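Long-range contacts in PHB depolymerase (Penicillium funiculosum, PDB 2D81), which hydrolyses polyhydroxybutyrate as a PHB depolymerase of the alpha/beta hydrolase fold, and is here bound to a trimer of (R)-3-hydroxybutyrate: residues P10-A19 with V35-G45; S20-L28 with V225-S233. All coordinates share one frame; numbering follows the deposited sequence.

Contacts 1 and 2 have centres about 10 Å apart and adjoin in the buried middle of the mixed beta-sheet. Along the chain their segments alternate: strand 13-18 and helix 20-31 lead to strand 39-43, and strand 221-227 returns much later to pair with the other edge of strand 13-18. Contact 1 joins strands 13-18 and 39-43, while contact 2 sets the start of helix 20-31 against the end of strand 221-227. They meet through probable backbone hydrogen bonds, Ser16 O to Leu227 N and Ser16 N to Val225 O, both 2.8 Å. Together they place the strand-to-helix corner beside the bound trimer, consistent with the active-site region of an alpha/beta hydrolase.

Contact 1: residues P10-A19 with V35-G45; sequences PNSVSVSGLA and VFNVGFGVFAG
Val15 holds CG1 between its backbone N and carbonyl carbon (chi1 58°), while Phe36 swings its ring anti to its own carbonyl carbon (chi1 -59°); the methyl thereby meets ring atom CD2 obliquely at 3.6 Å. Val13 CG1 reaches the same CD2, so two beta-branched residues, well suited to a strand, both pack obliquely against the CD2 region of a buried ring that helix 20-31 also touches through Leu28. Before the strands begin, Asn37 ND2 donates to Pro10 O over 2.9 Å, the acceptor lying in the amide plane, and a water joins Pro10 O to Val35 O. ND2 also bonds Asp34 O; a leucine in place of Asn37 has no N-H to offer either carbonyl and would probably leave the turn less firmly tied to Pro10. The strands then run parallel: Gly41 N bonds Val15 O at 2.8 Å, and Phe43 N bonds Gly17 O at 2.9 Å. Gly17 O also lies in the plane of the Phe43 ring, at its edge, 3.5 Å from CD1. A side chain on Gly41 would press against Ser16 CB. Ala19 N bonds Phe43 O at 2.8 Å, nearly straight at 171°. Ala19 is the engineered replacement for serine in Gly-X-Ser-X-Gly; its positive phi and its place between strand and helix are those of the nucleophile elbow, within a beta-alpha-beta unit of the alpha/beta hydrolase fold.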
# COMPACT_ATOMS: atom_id res chain seq x y z
N PRO A 10 11.21 -6.93 -13.44
CA PRO A 10 9.80 -7.19 -13.15
C PRO A 10 9.61 -8.16 -11.98
O PRO A 10 8.53 -8.23 -11.40
CB PRO A 10 9.28 -7.77 -14.47
CG PRO A 10 10.16 -7.11 -15.49
CD PRO A 10 11.52 -7.20 -14.85
N ASN A 11 10.66 -8.90 -11.64
CA ASN A 11 10.56 -9.89 -10.57
C ASN A 11 10.94 -9.29 -9.21
O ASN A 11 11.15 -10.03 -8.25
CB ASN A 11 11.47 -11.09 -10.85
CG ASN A 11 12.94 -10.74 -10.82
OD1 ASN A 11 13.37 -9.87 -10.06
ND2 ASN A 11 13.73 -11.42 -11.64
N SER A 12 11.02 -7.97 -9.13
CA SER A 12 11.48 -7.31 -7.91
C SER A 12 10.44 -6.32 -7.39
O SER A 12 10.77 -5.40 -6.64
CB SER A 12 12.79 -6.57 -8.17
OG SER A 12 12.58 -5.48 -9.05
N VAL A 13 9.19 -6.51 -7.80
CA VAL A 13 8.13 -5.55 -7.49
C VAL A 13 7.35 -5.94 -6.23
O VAL A 13 7.04 -7.11 -6.00
CB VAL A 13 7.14 -5.42 -8.68
CG1 VAL A 13 6.05 -4.42 -8.34
CG2 VAL A 13 7.90 -4.97 -9.93
N SER A 14 7.03 -4.93 -5.42
CA SER A 14 6.25 -5.13 -4.20
C SER A 14 5.43 -3.88 -3.90
O SER A 14 5.57 -2.87 -4.59
CB SER A 14 7.18 -5.44 -3.02
OG SER A 14 8.09 -4.38 -2.79
N VAL A 15 4.60 -3.95 -2.87
CA VAL A 15 3.71 -2.84 -2.51
C VAL A 15 3.40 -2.84 -1.02
O VAL A 15 3.35 -3.90 -0.38
CB VAL A 15 2.38 -2.92 -3.32
CG1 VAL A 15 1.69 -4.25 -3.05
CG2 VAL A 15 1.47 -1.76 -2.94
N SER A 16 3.20 -1.65 -0.45
CA SER A 16 2.71 -1.52 0.92
C SER A 16 1.86 -0.26 1.05
O SER A 16 1.82 0.57 0.14
CB SER A 16 3.88 -1.45 1.92
OG SER A 16 4.59 -0.23 1.85
N GLY A 17 1.18 -0.11 2.18
CA GLY A 17 0.37 1.08 2.39
C GLY A 17 -0.23 1.16 3.78
O GLY A 17 -0.20 0.19 4.53
N LEU A 18 -0.78 2.33 4.11
CA LEU A 18 -1.38 2.56 5.42
C LEU A 18 -2.91 2.64 5.32
O LEU A 18 -3.45 3.35 4.47
CB LEU A 18 -0.87 3.88 6.01
CG LEU A 18 -1.52 4.32 7.32
CD1 LEU A 18 -1.06 3.42 8.47
CD2 LEU A 18 -1.14 5.77 7.60
N ALA A 19 -3.58 1.92 6.20
CA ALA A 19 -5.03 2.04 6.37
C ALA A 19 -5.78 1.67 5.09
O ALA A 19 -5.72 0.52 4.65
CB ALA A 19 -5.38 3.45 6.82
N VAL A 35 2.08 -9.74 -10.34
CA VAL A 35 2.78 -8.48 -10.59
C VAL A 35 3.63 -8.11 -9.38
O VAL A 35 4.80 -7.73 -9.52
CB VAL A 35 1.78 -7.34 -10.87
CG1 VAL A 35 2.52 -6.01 -11.02
CG2 VAL A 35 0.99 -7.64 -12.13
N PHE A 36 3.04 -8.22 -8.20
CA PHE A 36 3.76 -7.92 -6.96
C PHE A 36 4.37 -9.20 -6.41
O PHE A 36 3.94 -9.75 -5.40
CB PHE A 36 2.80 -7.26 -5.97
CG PHE A 36 2.20 -5.99 -6.49
CD1 PHE A 36 1.00 -6.02 -7.21
CD2 PHE A 36 2.88 -4.78 -6.37
CE1 PHE A 36 0.49 -4.86 -7.80
CE2 PHE A 36 2.38 -3.61 -6.96
CZ PHE A 36 1.18 -3.66 -7.68
N ASN A 37 5.41 -9.67 -7.11
CA ASN A 37 5.87 -11.04 -6.96
C ASN A 37 6.87 -11.27 -5.84
O ASN A 37 7.16 -12.42 -5.50
CB ASN A 37 6.44 -11.54 -8.29
CG ASN A 37 7.19 -10.47 -9.04
OD1 ASN A 37 8.08 -9.81 -8.49
ND2 ASN A 37 6.85 -10.28 -10.31
N VAL A 38 7.40 -10.20 -5.25
CA VAL A 38 8.26 -10.37 -4.08
C VAL A 38 7.39 -10.46 -2.83
O VAL A 38 7.64 -11.29 -1.95
CB VAL A 38 9.25 -9.19 -3.93
CG1 VAL A 38 10.18 -9.46 -2.76
CG2 VAL A 38 10.05 -9.01 -5.20
N GLY A 39 6.38 -9.61 -2.75
CA GLY A 39 5.48 -9.65 -1.61
C GLY A 39 4.84 -8.30 -1.36
O GLY A 39 4.88 -7.42 -2.23
N PHE A 40 4.25 -8.12 -0.19
CA PHE A 40 3.62 -6.85 0.16
C PHE A 40 3.57 -6.59 1.66
O PHE A 40 3.81 -7.49 2.46
CB PHE A 40 2.20 -6.79 -0.42
CG PHE A 40 1.32 -7.94 -0.02
CD1 PHE A 40 1.39 -9.16 -0.70
CD2 PHE A 40 0.40 -7.80 1.01
CE1 PHE A 40 0.55 -10.22 -0.34
CE2 PHE A 40 -0.44 -8.86 1.38
CZ PHE A 40 -0.36 -10.07 0.70
N GLY A 41 3.28 -5.34 2.01
CA GLY A 41 3.20 -4.96 3.41
C GLY A 41 1.92 -4.18 3.70
O GLY A 41 1.45 -3.41 2.86
N VAL A 42 1.35 -4.40 4.88
CA VAL A 42 0.12 -3.73 5.26
C VAL A 42 0.27 -3.09 6.64
O VAL A 42 0.52 -3.78 7.62
CB VAL A 42 -1.07 -4.72 5.29
CG1 VAL A 42 -2.35 -3.99 5.69
CG2 VAL A 42 -1.23 -5.38 3.93
N PHE A 43 0.12 -1.76 6.69
CA PHE A 43 0.11 -1.04 7.96
C PHE A 43 -1.33 -0.67 8.33
O PHE A 43 -1.94 0.17 7.67
CB PHE A 43 0.93 0.26 7.88
CG PHE A 43 2.39 0.06 7.57
CD1 PHE A 43 2.84 -0.04 6.26
CD2 PHE A 43 3.32 0.01 8.61
CE1 PHE A 43 4.20 -0.18 5.98
CE2 PHE A 43 4.69 -0.13 8.33
CZ PHE A 43 5.12 -0.23 7.02
N ALA A 44 -1.85 -1.30 9.38
CA ALA A 44 -3.16 -0.94 9.92
C ALA A 44 -4.24 -0.97 8.84
O ALA A 44 -5.02 -0.04 8.70
CB ALA A 44 -3.09 0.45 10.56
N GLY A 45 -4.25 -2.06 8.07
CA GLY A 45 -5.33 -2.31 7.13
C GLY A 45 -6.15 -3.51 7.58
O GLY A 45 -6.29 -3.74 8.78
O HOH W 1 6.01 -7.18 -11.92

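Contact 2: residues S20-L28 with V225-S233; sequences SGGYMAAQL and VALHGCLQS. With RB3 ((1R)-3-{[(1R)-3-methoxy-1-methyl-3-oxopropyl]oxy}-1-methyl-3-oxopropyl (3R)-3-hydroxybutanoate), chain C.
Ser20 and Cys230 meet beside the bound trimer, the serine OG standing 3.5 Å from the cysteine SG. OG is also 3.2 Å from Cys230 N, at too poor an angle to bond; a weak bond to Trp285 N is its polar contact. Cys230 SG faces the ligand, 3.2 Å from the ester carbonyl oxygen O1B, and Ser20 N lies 3.7 Å from the ligand methyl C4A. The next residue, Gly21, passes against the backbone of Leu227 and His228, its CA 3.5 Å from His228 O. A CB there would clash with the carbonyl oxygens of both residues, which explains the glycine. Leu227 lies along the same side of the helix: its CG is anti to the carbonyl carbon (chi1 -60°), and CD1 packs tightly on Met24 CG at 3.5 Å, with Leu28 CD1 at 3.9 Å. A branched aliphatic side chain suits this place, since a single methyl can touch successive helical turns. This is the nucleophile-elbow region of an alpha/beta hydrolase, where the helix following the central strand starts next to the loop leaving a neighbouring strand; in this family such backbone amides commonly form the oxyanion hole, a role that Ser20 N and Cys230 N may share. The loop is shaped by a type II turn from Gly229 to Gln232. His228 ND1 donates to Gly229 O at 2.7 Å and 169°, and Gln232 N reaches the same oxygen from the opposite face of its plane. Ser233 CA sits over the centre of the imidazole, while NE2 bonds Ala263 N. Further out, the disulfide to Cys284 ties Cys230 to the loop that carries Trp285 and Trp287, and helix 301-314 packs on Met24 and Leu28 through Met303.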
# COMPACT_ATOMS: atom_id res chain seq x y z
N SER A 20 -6.48 2.63 4.49
CA SER A 20 -7.14 2.35 3.22
C SER A 20 -6.07 1.96 2.19
O SER A 20 -6.32 1.15 1.30
CB SER A 20 -7.95 3.55 2.72
OG SER A 20 -7.13 4.67 2.41
N GLY A 21 -4.88 2.54 2.34
CA GLY A 21 -3.76 2.16 1.50
C GLY A 21 -3.22 0.79 1.84
O GLY A 21 -2.65 0.10 0.98
N GLY A 22 -3.39 0.38 3.09
CA GLY A 22 -3.02 -0.96 3.49
C GLY A 22 -4.00 -1.99 2.96
O GLY A 22 -3.61 -3.05 2.47
N TYR A 23 -5.29 -1.67 3.06
CA TYR A 23 -6.31 -2.50 2.44
C TYR A 23 -6.00 -2.66 0.95
O TYR A 23 -5.99 -3.77 0.44
CB TYR A 23 -7.70 -1.86 2.62
CG TYR A 23 -8.43 -2.32 3.87
CD1 TYR A 23 -9.00 -3.59 3.93
CD2 TYR A 23 -8.57 -1.49 4.98
CE1 TYR A 23 -9.69 -4.03 5.07
CE2 TYR A 23 -9.25 -1.91 6.13
CZ TYR A 23 -9.81 -3.18 6.16
OH TYR A 23 -10.49 -3.61 7.28
N MET A 24 -5.74 -1.55 0.27
CA MET A 24 -5.43 -1.58 -1.16
C MET A 24 -4.15 -2.37 -1.46
O MET A 24 -4.09 -3.11 -2.43
CB MET A 24 -5.30 -0.15 -1.71
CG MET A 24 -4.97 -0.04 -3.20
SD MET A 24 -6.12 -0.91 -4.30
CE MET A 24 -7.51 0.23 -4.34
N ALA A 25 -3.13 -2.23 -0.61
CA ALA A 25 -1.89 -2.98 -0.81
C ALA A 25 -2.18 -4.48 -0.81
O ALA A 25 -1.68 -5.22 -1.65
CB ALA A 25 -0.88 -2.64 0.29
N ALA A 26 -3.00 -4.93 0.14
CA ALA A 26 -3.39 -6.33 0.19
C ALA A 26 -4.24 -6.72 -1.02
O ALA A 26 -4.12 -7.82 -1.54
CB ALA A 26 -4.14 -6.63 1.48
N GLN A 27 -5.10 -5.80 -1.46
CA GLN A 27 -5.89 -6.08 -2.66
C GLN A 27 -5.00 -6.29 -3.87
O GLN A 27 -5.21 -7.22 -4.64
CB GLN A 27 -6.89 -4.94 -2.91
CG GLN A 27 -8.04 -4.94 -1.90
CD GLN A 27 -9.04 -3.82 -2.10
OE1 GLN A 27 -10.06 -3.77 -1.41
NE2 GLN A 27 -8.76 -2.91 -3.03
N LEU A 28 -3.99 -5.43 -4.03
CA LEU A 28 -3.00 -5.60 -5.09
C LEU A 28 -2.16 -6.86 -4.90
O LEU A 28 -1.90 -7.60 -5.86
CB LEU A 28 -2.09 -4.38 -5.17
CG LEU A 28 -2.73 -3.10 -5.71
CD1 LEU A 28 -1.92 -1.88 -5.28
CD2 LEU A 28 -2.81 -3.19 -7.23
N VAL A 225 5.86 0.03 -4.42
CA VAL A 225 4.75 0.96 -4.50
C VAL A 225 4.25 1.23 -3.08
O VAL A 225 3.90 0.30 -2.35
CB VAL A 225 3.59 0.36 -5.33
CG1 VAL A 225 2.45 1.36 -5.45
CG2 VAL A 225 4.11 -0.02 -6.71
N ALA A 226 4.24 2.50 -2.68
CA ALA A 226 3.80 2.88 -1.34
C ALA A 226 2.51 3.69 -1.40
O ALA A 226 2.46 4.73 -2.07
CB ALA A 226 4.90 3.68 -0.64
N LEU A 227 1.48 3.22 -0.71
CA LEU A 227 0.15 3.82 -0.80
C LEU A 227 -0.26 4.59 0.46
O LEU A 227 -0.38 4.01 1.54
CB LEU A 227 -0.88 2.74 -1.10
CG LEU A 227 -0.68 1.95 -2.39
CD1 LEU A 227 -1.67 0.79 -2.44
CD2 LEU A 227 -0.86 2.86 -3.60
N HIS A 228 -0.48 5.89 0.31
CA HIS A 228 -0.98 6.72 1.40
C HIS A 228 -2.37 6.28 1.84
O HIS A 228 -3.06 5.55 1.12
CB HIS A 228 -1.01 8.19 0.96
CG HIS A 228 -2.04 8.49 -0.09
ND1 HIS A 228 -3.38 8.60 0.19
CD2 HIS A 228 -1.92 8.69 -1.43
CE1 HIS A 228 -4.05 8.86 -0.92
NE2 HIS A 228 -3.18 8.92 -1.92
N GLY A 229 -2.79 6.71 3.03
CA GLY A 229 -4.12 6.39 3.52
C GLY A 229 -5.10 7.52 3.27
O GLY A 229 -4.78 8.46 2.55
N CYS A 230 -6.28 7.44 3.86
CA CYS A 230 -7.24 8.53 3.72
C CYS A 230 -6.64 9.80 4.34
O CYS A 230 -5.87 9.72 5.30
CB CYS A 230 -8.54 8.23 4.45
SG CYS A 230 -9.43 6.66 4.16
N LEU A 231 -6.99 10.95 3.78
CA LEU A 231 -6.51 12.24 4.27
C LEU A 231 -4.99 12.39 4.16
O LEU A 231 -4.40 13.27 4.79
CB LEU A 231 -6.95 12.47 5.72
CG LEU A 231 -8.46 12.59 5.94
CD1 LEU A 231 -8.76 12.73 7.43
CD2 LEU A 231 -8.99 13.80 5.18
N GLN A 232 -4.37 11.54 3.35
CA GLN A 232 -2.93 11.62 3.13
C GLN A 232 -2.53 11.80 1.66
O GLN A 232 -1.35 11.70 1.33
CB GLN A 232 -2.23 10.38 3.69
CG GLN A 232 -2.24 10.30 5.22
CD GLN A 232 -1.40 9.15 5.74
OE1 GLN A 232 -0.67 9.30 6.73
NE2 GLN A 232 -1.49 8.00 5.09
N SER A 233 -3.50 12.05 0.79
CA SER A 233 -3.16 12.32 -0.61
C SER A 233 -2.43 13.65 -0.69
O SER A 233 -2.48 14.46 0.24
CB SER A 233 -4.42 12.37 -1.47
OG SER A 233 -5.20 13.52 -1.19
O1M RB3 C . -10.07 6.20 9.37
C1A RB3 C . -9.51 5.90 8.29
O1A RB3 C . -9.23 6.70 7.36
C2A RB3 C . -9.15 4.43 8.07
C3A RB3 C . -9.79 3.87 6.80
C4A RB3 C . -9.41 2.40 6.66
O3A RB3 C . -11.22 3.99 6.90
C1B RB3 C . -11.80 4.31 5.72
O1B RB3 C . -11.24 4.06 4.65
C2B RB3 C . -13.17 4.99 5.74
C3B RB3 C . -13.89 4.96 4.39
C4B RB3 C . -14.21 3.53 3.96
O3B RB3 C . -15.13 5.68 4.51
C1C RB3 C . -14.97 7.02 4.31
O1C RB3 C . -13.94 7.59 4.69
C2C RB3 C . -16.09 7.81 3.63
C3C RB3 C . -16.62 8.91 4.56
C4C RB3 C . -17.76 9.67 3.88
O3C RB3 C . -17.07 8.33 5.78